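Local coordinates for Slr0280 protein (Synechocystis sp., PDB 5H3K), which is of unknown function but carries a domain of the phosphodiester glycosidase (NAGPA) family, so it may act on phosphodiester-linked sugars, at residues Thr83-Met86 / Gly90-Leu93; Ala116-Pro121 / Asn274-Ile279; Ala323-Ile328 / Ala335-Ala340. All coordinates share one frame; numbering follows the deposited sequence.

Contact 1: residues Thr83-Met86 / Gly90-Leu93; sequences TGAM and GLDL
G90 meets A85 and M86 where the chain leaves the helix. Its N lies 3.3 Å from A85 O and equally far from M86 O, so a single N-H is shared between two carbonyls in weak, bent bonds. The positive phi of G90 (92°) turns the chain back along the helix; a CB here would collide with the carbonyl oxygen of the residue before it, which is why glycine suits the place. L91 touches the helix twice, by its side chain and by its carbonyl oxygen. Its CD1 packs 3.8 Å from A85 CB, a methyl small enough to let the loop lie close to the helix. Its carbonyl oxygen meets M86: M86 CG approaches L91 O to 3.3 Å, and M86 CA makes a C-H...O contact with the same oxygen. M86 CG is anti to the backbone N (chi1 -176°), which carries the side chain out alongside that carbonyl before the bend at chi3 turns CE aside. At L93 the side chain comes back toward the helix and crosses that of M86 at about a right angle, its CD1 4.0 Å from M86 SD. The flexible, unbranched methionine can follow the contour of the branched leucine. Further packing comes from W281, which touches T83, M86 and L93, while L91 reaches W106 and L130. W281 of strand 279-288 thus packs against both helix 82-89 and strand 92-93, whose D92 pairs through its backbone with Q105 of strand 101-105.

Contact 2: residues Ala116-Pro121 / Asn274-Ile279; sequences ARFVAP and NWTEGI
F118 and W275 meet as an offset edge-to-face pair, the edge of the phenylalanine turned toward the face of the indole's six-membered ring. The centroids are 5.5 Å apart and the planes stand at 73°. F118 CE2 makes the touch, lying 3.7 Å from both CH2 and CZ3 of W275. The indole also has a polar neighbour: P121 O sits near its plane at the edge, 3.6 Å from W275 CH2. This carbonyl is buried by the contact and has no hydrogen-bond partner in the model; the weakly positive aromatic C-H is probably a mild substitute. The A120-P121 peptide is cis, in the short link between strands 112-119 and 122-126. In F118, CG anti to the backbone N (chi1 -175°) directs the ring toward W275, and T276 OG1 approaches the base of the side chain obliquely, 3.9 Å from F118 CB.

Within 274-279, W275 and T276 both face I279 in a classic beta bulge: W275 N bonds to I279 O at 3.0 Å, while T276 N makes a weak bond to the same oxygen. The type II turn from T276 to I279 is closed by I279 N to T276 O, and G278 takes the positive phi (88°) that glycine tolerates readily. W275 NE1 is held by D82 OD1 of helix 82-89. Strand 112-119, carrying F118, belongs to the N-terminal sheet; strand 271-276 is outermost in the eight-stranded antiparallel sheet that also holds strand 279-288. F118 and I279 share a neighbour from another sheet, V609 of strand 600-609.

Contact 3: residues Ala323-Ile328 / Ala335-Ala340; sequences APLVTI and AVAINA
L325 lays its branched end on A337, I338 and N339, and the contact is van der Waals packing, with no hydrogen bond across. The apolar side-chain pair is L325 CD2 with A337 CB, 4.0 Å apart; alanine is short enough to let the leucine come down onto the strand. More of the touching is leucine against backbone: L325 CD2 lies 3.5 Å from N339 N and 3.6 Å from I338 C, while L325 CD1 comes within 3.7 Å of A337 O. With CG anti to the backbone N, chi1 of -179° sends CG from the first turn of the helix toward the strand. Trimming L325 to an alanine would probably open a gap between helix and strand, leaving A337 CB and the I338-N339 peptide less well covered.

Helix 325-331 leads from the short, weakly bonded strand about 323-324 into strand 336-339, which pairs antiparallel with strand 600-609. A335 and V336 both face V607 there, forming a classic beta bulge. L325 also packs on A604, A585 and L590, so a bulky aliphatic residue suits this buried place.

Hydrogen bonds act within and beyond the segments. P324 occupies the N-cap, where its O receives I328 N at 3.0 Å and, weakly, T327 N. The N339 side chain comes no nearer to L325 than its CB, 4.5 Å from L325 CG. Its amide is held by other partners, OD1 by S532 OG and S583 N, and ND2 by D577 O.

The three contacts follow one another along the chain without nesting or crossing. Contact 1 closes the shortest loop, three residues at the end of helix 82-89. Contact 2 spans 152 residues, a stretch containing two four-stranded antiparallel sheets, and brings the N-terminal sheet against the edge of the eight-stranded one. Contact 3 closes a six-residue connection in the sheet around strand 600-609, near the centre of the chain. Contacts 2 and 3 touch directly: A335 CB lies 3.6 Å from P121 O, and I279 packs on V336. Contact 1 stays about 5 Å from contact 2 at the nearest atoms, but both draw on the mixed N-terminal sheet.

Contact 1: residues Thr83-Met86 / Gly90-Leu93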
ATOM      1  N   THR A  83       6.629  -3.197 -13.264  1.00  7.86           N
ATOM      2  CA  THR A  83       6.276  -4.142 -12.216  1.00  6.23           C
ATOM      3  C   THR A  83       5.193  -5.087 -12.724  1.00  8.26           C
ATOM      4  O   THR A  83       5.083  -6.233 -12.266  1.00  9.06           O
ATOM      5  CB  THR A  83       5.846  -3.417 -10.923  1.00  5.54           C
ATOM      6  OG1 THR A  83       4.830  -2.454 -11.225  1.00  5.62           O
ATOM      7  CG2 THR A  83       7.026  -2.691 -10.305  1.00  7.29           C
ATOM      8  N   GLY A  84       4.412  -4.617 -13.691  1.00  6.46           N
ATOM      9  CA  GLY A  84       3.391  -5.445 -14.316  1.00  7.20           C
ATOM     10  C   GLY A  84       3.995  -6.467 -15.261  1.00  9.72           C
ATOM     11  O   GLY A  84       3.598  -7.636 -15.263  1.00  9.70           O
ATOM     12  N   ALA A  85       4.974  -6.041 -16.057  1.00  7.77           N
ATOM     13  CA  ALA A  85       5.651  -6.966 -16.968  1.00  8.00           C
ATOM     14  C   ALA A  85       6.371  -8.042 -16.163  1.00 12.24           C
ATOM     15  O   ALA A  85       6.384  -9.217 -16.543  1.00 10.92           O
ATOM     16  CB  ALA A  85       6.629  -6.223 -17.866  1.00  9.98           C
ATOM     17  N   MET A  86       6.962  -7.631 -15.043  1.00  9.83           N
ATOM     18  CA  MET A  86       7.680  -8.543 -14.171  1.00  9.98           C
ATOM     19  C   MET A  86       6.746  -9.621 -13.641  1.00 12.73           C
ATOM     20  O   MET A  86       7.072 -10.814 -13.670  1.00 11.55           O
ATOM     21  CB  MET A  86       8.307  -7.771 -13.009  1.00  8.94           C
ATOM     22  CG  MET A  86       9.160  -8.636 -12.090  1.00 12.43           C
ATOM     23  SD  MET A  86       9.880  -7.705 -10.721  1.00 15.65           S
ATOM     24  CE  MET A  86       8.393  -7.283  -9.789  1.00 20.67           C
ATOM     25  N   GLY A  90       6.744 -12.458 -16.502  1.00  8.32           N
ATOM     26  CA  GLY A  90       7.894 -13.154 -15.957  1.00  9.49           C
ATOM     27  C   GLY A  90       9.247 -12.549 -16.310  1.00 13.40           C
ATOM     28  O   GLY A  90      10.265 -13.228 -16.211  1.00 12.68           O
ATOM     29  N   LEU A  91       9.273 -11.280 -16.709  1.00 10.14           N
ATOM     30  CA  LEU A  91      10.554 -10.608 -16.956  1.00 11.81           C
ATOM     31  C   LEU A  91      11.346 -10.445 -15.666  1.00 13.51           C
ATOM     32  O   LEU A  91      10.825  -9.927 -14.681  1.00 15.39           O
ATOM     33  CB  LEU A  91      10.350  -9.210 -17.539  1.00 12.15           C
ATOM     34  CG  LEU A  91       9.590  -8.964 -18.833  1.00 15.74           C
ATOM     35  CD1 LEU A  91       9.905  -7.554 -19.350  1.00 14.65           C
ATOM     36  CD2 LEU A  91       9.875 -10.017 -19.895  1.00 17.14           C
ATOM     37  N   ASP A  92      12.602 -10.875 -15.661  1.00  9.91           N
ATOM     38  CA  ASP A  92      13.469 -10.636 -14.507  1.00 13.01           C
ATOM     39  C   ASP A  92      14.053  -9.242 -14.691  1.00 14.43           C
ATOM     40  O   ASP A  92      14.790  -9.005 -15.647  1.00 13.67           O
ATOM     41  CB  ASP A  92      14.583 -11.691 -14.447  1.00 16.97           C
ATOM     42  CG  ASP A  92      15.425 -11.617 -13.162  1.00 25.44           C
ATOM     43  OD1 ASP A  92      15.067 -10.872 -12.216  1.00 22.66           O
ATOM     44  OD2 ASP A  92      16.451 -12.339 -13.089  1.00 27.16           O
ATOM     45  N   LEU A  93      13.686  -8.309 -13.813  1.00 11.65           N
ATOM     46  CA  LEU A  93      14.254  -6.955 -13.849  1.00 12.03           C
ATOM     47  C   LEU A  93      15.578  -6.929 -13.089  1.00 12.48           C
ATOM     48  O   LEU A  93      15.601  -7.085 -11.865  1.00 12.43           O
ATOM     49  CB  LEU A  93      13.293  -5.928 -13.239  1.00 11.28           C
ATOM     50  CG  LEU A  93      11.858  -5.932 -13.781  1.00 11.50           C
ATOM     51  CD1 LEU A  93      11.052  -4.780 -13.220  1.00 10.06           C
ATOM     52  CD2 LEU A  93      11.854  -5.888 -15.292  1.00 10.54           C
TER

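Contact 2: residues Ala116-Pro121 / Asn274-Ile279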
ATOM      1  N   ALA A 116      13.159   2.625 -20.823  1.00 16.22           N
ATOM      2  CA  ALA A 116      12.078   2.874 -19.870  1.00 13.48           C
ATOM      3  C   ALA A 116      11.650   4.328 -19.951  1.00 19.88           C
ATOM      4  O   ALA A 116      12.495   5.218 -20.054  1.00 19.50           O
ATOM      5  CB  ALA A 116      12.518   2.517 -18.434  1.00 13.65           C
ATOM      6  N   ARG A 117      10.343   4.576 -19.910  1.00 13.78           N
ATOM      7  CA  ARG A 117       9.856   5.944 -19.846  1.00 15.42           C
ATOM      8  C   ARG A 117       8.761   6.078 -18.802  1.00 16.28           C
ATOM      9  O   ARG A 117       7.899   5.207 -18.670  1.00 11.98           O
ATOM     10  CB  ARG A 117       9.348   6.414 -21.205  1.00 18.23           C
ATOM     11  CG  ARG A 117       8.148   5.651 -21.724  1.00 17.73           C
ATOM     12  CD  ARG A 117       7.735   6.172 -23.097  1.00 25.43           C
ATOM     13  NE  ARG A 117       6.889   7.363 -23.017  1.00 30.02           N
ATOM     14  CZ  ARG A 117       6.436   8.027 -24.078  1.00 31.57           C
ATOM     15  NH1 ARG A 117       6.762   7.627 -25.301  1.00 29.38           N
ATOM     16  NH2 ARG A 117       5.666   9.096 -23.915  1.00 30.69           N
ATOM     17  N   PHE A 118       8.787   7.179 -18.062  1.00 15.27           N
ATOM     18  CA  PHE A 118       7.777   7.375 -17.032  1.00 12.67           C
ATOM     19  C   PHE A 118       6.618   8.213 -17.550  1.00 15.32           C
ATOM     20  O   PHE A 118       6.819   9.290 -18.104  1.00 14.76           O
ATOM     21  CB  PHE A 118       8.401   7.998 -15.786  1.00 11.53           C
ATOM     22  CG  PHE A 118       7.444   8.125 -14.638  1.00 11.00           C
ATOM     23  CD1 PHE A 118       6.854   9.341 -14.349  1.00 13.96           C
ATOM     24  CD2 PHE A 118       7.122   7.022 -13.852  1.00 13.97           C
ATOM     25  CE1 PHE A 118       5.963   9.473 -13.286  1.00 15.75           C
ATOM     26  CE2 PHE A 118       6.227   7.146 -12.785  1.00 10.00           C
ATOM     27  CZ  PHE A 118       5.653   8.374 -12.506  1.00 12.82           C
ATOM     28  N   VAL A 119       5.403   7.691 -17.398  1.00  9.49           N
ATOM     29  CA  VAL A 119       4.191   8.437 -17.692  1.00 10.60           C
ATOM     30  C   VAL A 119       3.278   8.175 -16.510  1.00 10.82           C
ATOM     31  O   VAL A 119       2.766   7.068 -16.361  1.00 10.52           O
ATOM     32  CB  VAL A 119       3.530   7.981 -19.015  1.00 13.97           C
ATOM     33  CG1 VAL A 119       2.260   8.771 -19.274  1.00 16.82           C
ATOM     34  CG2 VAL A 119       4.493   8.165 -20.186  1.00 14.49           C
ATOM     35  N   ALA A 120       3.121   9.180 -15.648  1.00 12.83           N
ATOM     36  CA  ALA A 120       2.431   9.007 -14.361  1.00 13.73           C
ATOM     37  C   ALA A 120       1.143   8.199 -14.507  1.00 14.71           C
ATOM     38  O   ALA A 120       0.316   8.515 -15.366  1.00 13.97           O
ATOM     39  CB  ALA A 120       2.125  10.364 -13.734  1.00 14.70           C
ATOM     40  N   PRO A 121       0.948   7.174 -13.650  1.00 11.37           N
ATOM     41  CA  PRO A 121       1.791   6.822 -12.499  1.00 10.01           C
ATOM     42  C   PRO A 121       2.763   5.677 -12.751  1.00  9.64           C
ATOM     43  O   PRO A 121       3.251   5.103 -11.783  1.00  7.53           O
ATOM     44  CB  PRO A 121       0.762   6.343 -11.478  1.00  8.40           C
ATOM     45  CG  PRO A 121      -0.266   5.626 -12.330  1.00  9.95           C
ATOM     46  CD  PRO A 121      -0.334   6.438 -13.630  1.00 14.94           C
ATOM     47  N   ASN A 274      16.622   1.683  -9.786  1.00  9.35           N
ATOM     48  CA  ASN A 274      16.411   3.119  -9.885  1.00 10.84           C
ATOM     49  C   ASN A 274      15.223   3.340 -10.816  1.00 12.49           C
ATOM     50  O   ASN A 274      15.314   3.139 -12.035  1.00 10.92           O
ATOM     51  CB  ASN A 274      17.683   3.827 -10.363  1.00 15.09           C
ATOM     52  CG  ASN A 274      18.873   3.555  -9.453  1.00 15.63           C
ATOM     53  OD1 ASN A 274      18.790   3.705  -8.232  1.00 14.55           O
ATOM     54  ND2 ASN A 274      19.981   3.133 -10.045  1.00 19.63           N
ATOM     55  N   TRP A 275      14.095   3.729 -10.227  1.00  9.55           N
ATOM     56  CA  TRP A 275      12.798   3.616 -10.890  1.00  9.34           C
ATOM     57  C   TRP A 275      12.453   4.879 -11.650  1.00 10.29           C
ATOM     58  O   TRP A 275      12.178   4.844 -12.850  1.00  8.04           O
ATOM     59  CB  TRP A 275      11.729   3.283  -9.844  1.00  7.39           C
ATOM     60  CG  TRP A 275      10.431   2.794 -10.398  1.00  6.85           C
ATOM     61  CD1 TRP A 275      10.196   1.598 -11.009  1.00  7.26           C
ATOM     62  CD2 TRP A 275       9.164   3.469 -10.327  1.00  6.32           C
ATOM     63  NE1 TRP A 275       8.867   1.501 -11.351  1.00  6.65           N
ATOM     64  CE2 TRP A 275       8.213   2.637 -10.949  1.00  7.55           C
ATOM     65  CE3 TRP A 275       8.753   4.709  -9.820  1.00  6.69           C
ATOM     66  CZ2 TRP A 275       6.862   2.995 -11.069  1.00  6.49           C
ATOM     67  CZ3 TRP A 275       7.415   5.068  -9.937  1.00  6.39           C
ATOM     68  CH2 TRP A 275       6.485   4.214 -10.558  1.00  7.03           C
ATOM     69  N   THR A 276      12.448   6.003 -10.956  1.00  8.26           N
ATOM     70  CA  THR A 276      12.386   7.277 -11.656  1.00 11.45           C
ATOM     71  C   THR A 276      13.258   8.241 -10.876  1.00 12.96           C
ATOM     72  O   THR A 276      13.816   7.864  -9.840  1.00 12.90           O
ATOM     73  CB  THR A 276      10.934   7.787 -11.808  1.00 17.88           C
ATOM     74  OG1 THR A 276      10.868   8.726 -12.896  1.00 20.81           O
ATOM     75  CG2 THR A 276      10.451   8.445 -10.513  1.00 12.34           C
ATOM     76  N   GLU A 277      13.424   9.463 -11.370  1.00 11.38           N
ATOM     77  CA  GLU A 277      14.182  10.433 -10.603  1.00 13.26           C
ATOM     78  C   GLU A 277      13.517  10.598  -9.239  1.00 12.88           C
ATOM     79  O   GLU A 277      12.311  10.884  -9.154  1.00 15.47           O
ATOM     80  CB  GLU A 277      14.252  11.783 -11.317  1.00 14.83           C
ATOM     81  CG  GLU A 277      14.750  12.888 -10.394  1.00 19.12           C
ATOM     82  CD  GLU A 277      15.334  14.082 -11.133  1.00 31.44           C
ATOM     83  OE1 GLU A 277      15.465  14.013 -12.373  1.00 35.55           O
ATOM     84  OE2 GLU A 277      15.664  15.088 -10.464  1.00 36.82           O
ATOM     85  N   GLY A 278      14.290  10.370  -8.186  1.00 12.08           N
ATOM     86  CA  GLY A 278      13.799  10.558  -6.833  1.00 13.03           C
ATOM     87  C   GLY A 278      13.123   9.343  -6.226  1.00 11.48           C
ATOM     88  O   GLY A 278      12.669   9.413  -5.084  1.00 10.36           O
ATOM     89  N   ILE A 279      13.044   8.238  -6.967  1.00  8.23           N
ATOM     90  CA  ILE A 279      12.426   7.019  -6.421  1.00  6.85           C
ATOM     91  C   ILE A 279      13.255   5.763  -6.690  1.00  9.30           C
ATOM     92  O   ILE A 279      13.540   5.432  -7.847  1.00  8.66           O
ATOM     93  CB  ILE A 279      11.006   6.784  -6.973  1.00  9.13           C
ATOM     94  CG1 ILE A 279      10.073   7.947  -6.618  1.00  9.57           C
ATOM     95  CG2 ILE A 279      10.437   5.471  -6.417  1.00  7.77           C
ATOM     96  CD1 ILE A 279       8.661   7.790  -7.128  1.00 12.57           C
TER

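Contact 3: residues Ala323-Ile328 / Ala335-Ala340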
ATOM      1  N   ALA A 323     -10.618  -1.258   1.029  1.00  5.25           N
ATOM      2  CA  ALA A 323     -10.320  -1.786  -0.302  1.00  5.64           C
ATOM      3  C   ALA A 323      -8.887  -2.319  -0.323  1.00  4.77           C
ATOM      4  O   ALA A 323      -8.048  -1.859   0.448  1.00  5.49           O
ATOM      5  CB  ALA A 323     -10.496  -0.679  -1.357  1.00  6.43           C
ATOM      6  N   PRO A 324      -8.586  -3.270  -1.220  1.00  5.51           N
ATOM      7  CA  PRO A 324      -7.181  -3.688  -1.326  1.00  5.96           C
ATOM      8  C   PRO A 324      -6.278  -2.495  -1.611  1.00  5.62           C
ATOM      9  O   PRO A 324      -6.667  -1.599  -2.371  1.00  3.97           O
ATOM     10  CB  PRO A 324      -7.190  -4.637  -2.534  1.00  5.39           C
ATOM     11  CG  PRO A 324      -8.607  -5.166  -2.572  1.00  9.62           C
ATOM     12  CD  PRO A 324      -9.453  -3.981  -2.178  1.00  6.94           C
ATOM     13  N   LEU A 325      -5.106  -2.465  -0.980  1.00  5.26           N
ATOM     14  CA  LEU A 325      -4.145  -1.385  -1.169  1.00  3.50           C
ATOM     15  C   LEU A 325      -3.830  -1.217  -2.653  1.00  4.66           C
ATOM     16  O   LEU A 325      -3.734  -0.092  -3.154  1.00  4.23           O
ATOM     17  CB  LEU A 325      -2.857  -1.673  -0.374  1.00  2.51           C
ATOM     18  CG  LEU A 325      -1.655  -0.713  -0.356  1.00  3.89           C
ATOM     19  CD1 LEU A 325      -0.784  -0.838  -1.593  1.00  4.24           C
ATOM     20  CD2 LEU A 325      -2.060   0.760  -0.145  1.00  3.78           C
ATOM     21  N   VAL A 326      -3.671  -2.331  -3.358  1.00  3.90           N
ATOM     22  CA  VAL A 326      -3.307  -2.261  -4.766  1.00  5.44           C
ATOM     23  C   VAL A 326      -4.431  -1.631  -5.600  1.00  7.08           C
ATOM     24  O   VAL A 326      -4.165  -0.961  -6.601  1.00  6.78           O
ATOM     25  CB  VAL A 326      -2.863  -3.640  -5.327  1.00  5.56           C
ATOM     26  CG1 VAL A 326      -4.088  -4.488  -5.676  1.00  7.33           C
ATOM     27  CG2 VAL A 326      -1.958  -3.446  -6.548  1.00  8.69           C
ATOM     28  N   THR A 327      -5.679  -1.821  -5.167  1.00  4.72           N
ATOM     29  CA  THR A 327      -6.841  -1.192  -5.809  1.00  5.58           C
ATOM     30  C   THR A 327      -6.876   0.306  -5.520  1.00  5.75           C
ATOM     31  O   THR A 327      -7.158   1.118  -6.421  1.00  6.69           O
ATOM     32  CB  THR A 327      -8.163  -1.856  -5.364  1.00  7.96           C
ATOM     33  OG1 THR A 327      -8.131  -3.242  -5.738  1.00  7.76           O
ATOM     34  CG2 THR A 327      -9.348  -1.185  -6.042  1.00  8.77           C
ATOM     35  N   ILE A 328      -6.583   0.681  -4.274  1.00  4.87           N
ATOM     36  CA  ILE A 328      -6.452   2.097  -3.938  1.00  5.87           C
ATOM     37  C   ILE A 328      -5.386   2.730  -4.835  1.00  5.66           C
ATOM     38  O   ILE A 328      -5.628   3.773  -5.440  1.00  4.30           O
ATOM     39  CB  ILE A 328      -6.083   2.308  -2.444  1.00  4.00           C
ATOM     40  CG1 ILE A 328      -7.209   1.781  -1.532  1.00  5.78           C
ATOM     41  CG2 ILE A 328      -5.783   3.782  -2.168  1.00  4.65           C
ATOM     42  CD1 ILE A 328      -6.874   1.824  -0.021  1.00  5.03           C
ATOM     43  N   ALA A 335       1.790   6.543  -7.882  1.00  4.75           N
ATOM     44  CA  ALA A 335       2.977   5.863  -8.375  1.00  4.15           C
ATOM     45  C   ALA A 335       3.492   4.847  -7.360  1.00  4.16           C
ATOM     46  O   ALA A 335       3.991   3.787  -7.743  1.00  5.56           O
ATOM     47  CB  ALA A 335       4.070   6.879  -8.711  1.00  6.16           C
ATOM     48  N   VAL A 336       3.410   5.193  -6.074  1.00  3.83           N
ATOM     49  CA  VAL A 336       3.762   4.291  -4.970  1.00  2.68           C
ATOM     50  C   VAL A 336       2.693   4.417  -3.897  1.00  3.39           C
ATOM     51  O   VAL A 336       2.151   5.506  -3.676  1.00  4.92           O
ATOM     52  CB  VAL A 336       5.135   4.644  -4.307  1.00  4.80           C
ATOM     53  CG1 VAL A 336       5.714   3.433  -3.569  1.00  3.22           C
ATOM     54  CG2 VAL A 336       6.146   5.141  -5.337  1.00  4.30           C
ATOM     55  N   ALA A 337       2.373   3.323  -3.213  1.00  2.65           N
ATOM     56  CA  ALA A 337       1.497   3.430  -2.054  1.00  2.37           C
ATOM     57  C   ALA A 337       1.839   2.365  -1.046  1.00  3.21           C
ATOM     58  O   ALA A 337       2.270   1.271  -1.413  1.00  5.75           O
ATOM     59  CB  ALA A 337       0.026   3.326  -2.465  1.00  2.77           C
ATOM     60  N   ILE A 338       1.666   2.687   0.234  1.00  3.41           N
ATOM     61  CA  ILE A 338       1.778   1.686   1.293  1.00  1.91           C
ATOM     62  C   ILE A 338       0.531   1.799   2.160  1.00  2.24           C
ATOM     63  O   ILE A 338      -0.020   2.891   2.334  1.00  1.75           O
ATOM     64  CB  ILE A 338       3.088   1.850   2.112  1.00  1.67           C
ATOM     65  CG1 ILE A 338       3.313   0.630   3.016  1.00  2.32           C
ATOM     66  CG2 ILE A 338       3.086   3.162   2.912  1.00  2.46           C
ATOM     67  CD1 ILE A 338       4.677   0.629   3.720  1.00  3.20           C
ATOM     68  N   ASN A 339       0.047   0.675   2.674  1.00  2.94           N
ATOM     69  CA  ASN A 339      -1.053   0.711   3.636  1.00  1.90           C
ATOM     70  C   ASN A 339      -0.640   1.544   4.850  1.00  3.33           C
ATOM     71  O   ASN A 339       0.555   1.610   5.217  1.00  3.24           O
ATOM     72  CB  ASN A 339      -1.405  -0.707   4.088  1.00  2.02           C
ATOM     73  CG  ASN A 339      -0.352  -1.285   4.996  1.00  2.76           C
ATOM     74  OD1 ASN A 339       0.753  -1.623   4.552  1.00  2.44           O
ATOM     75  ND2 ASN A 339      -0.665  -1.368   6.293  1.00  2.12           N
ATOM     76  N   ALA A 340      -1.606   2.203   5.478  1.00  2.26           N
ATOM     77  CA  ALA A 340      -1.254   3.189   6.497  1.00  2.79           C
ATOM     78  C   ALA A 340      -1.964   3.018   7.840  1.00  3.12           C
ATOM     79  O   ALA A 340      -1.481   2.295   8.719  1.00  3.64           O
ATOM     80  CB  ALA A 340      -1.430   4.633   5.939  1.00  3.30           C
TER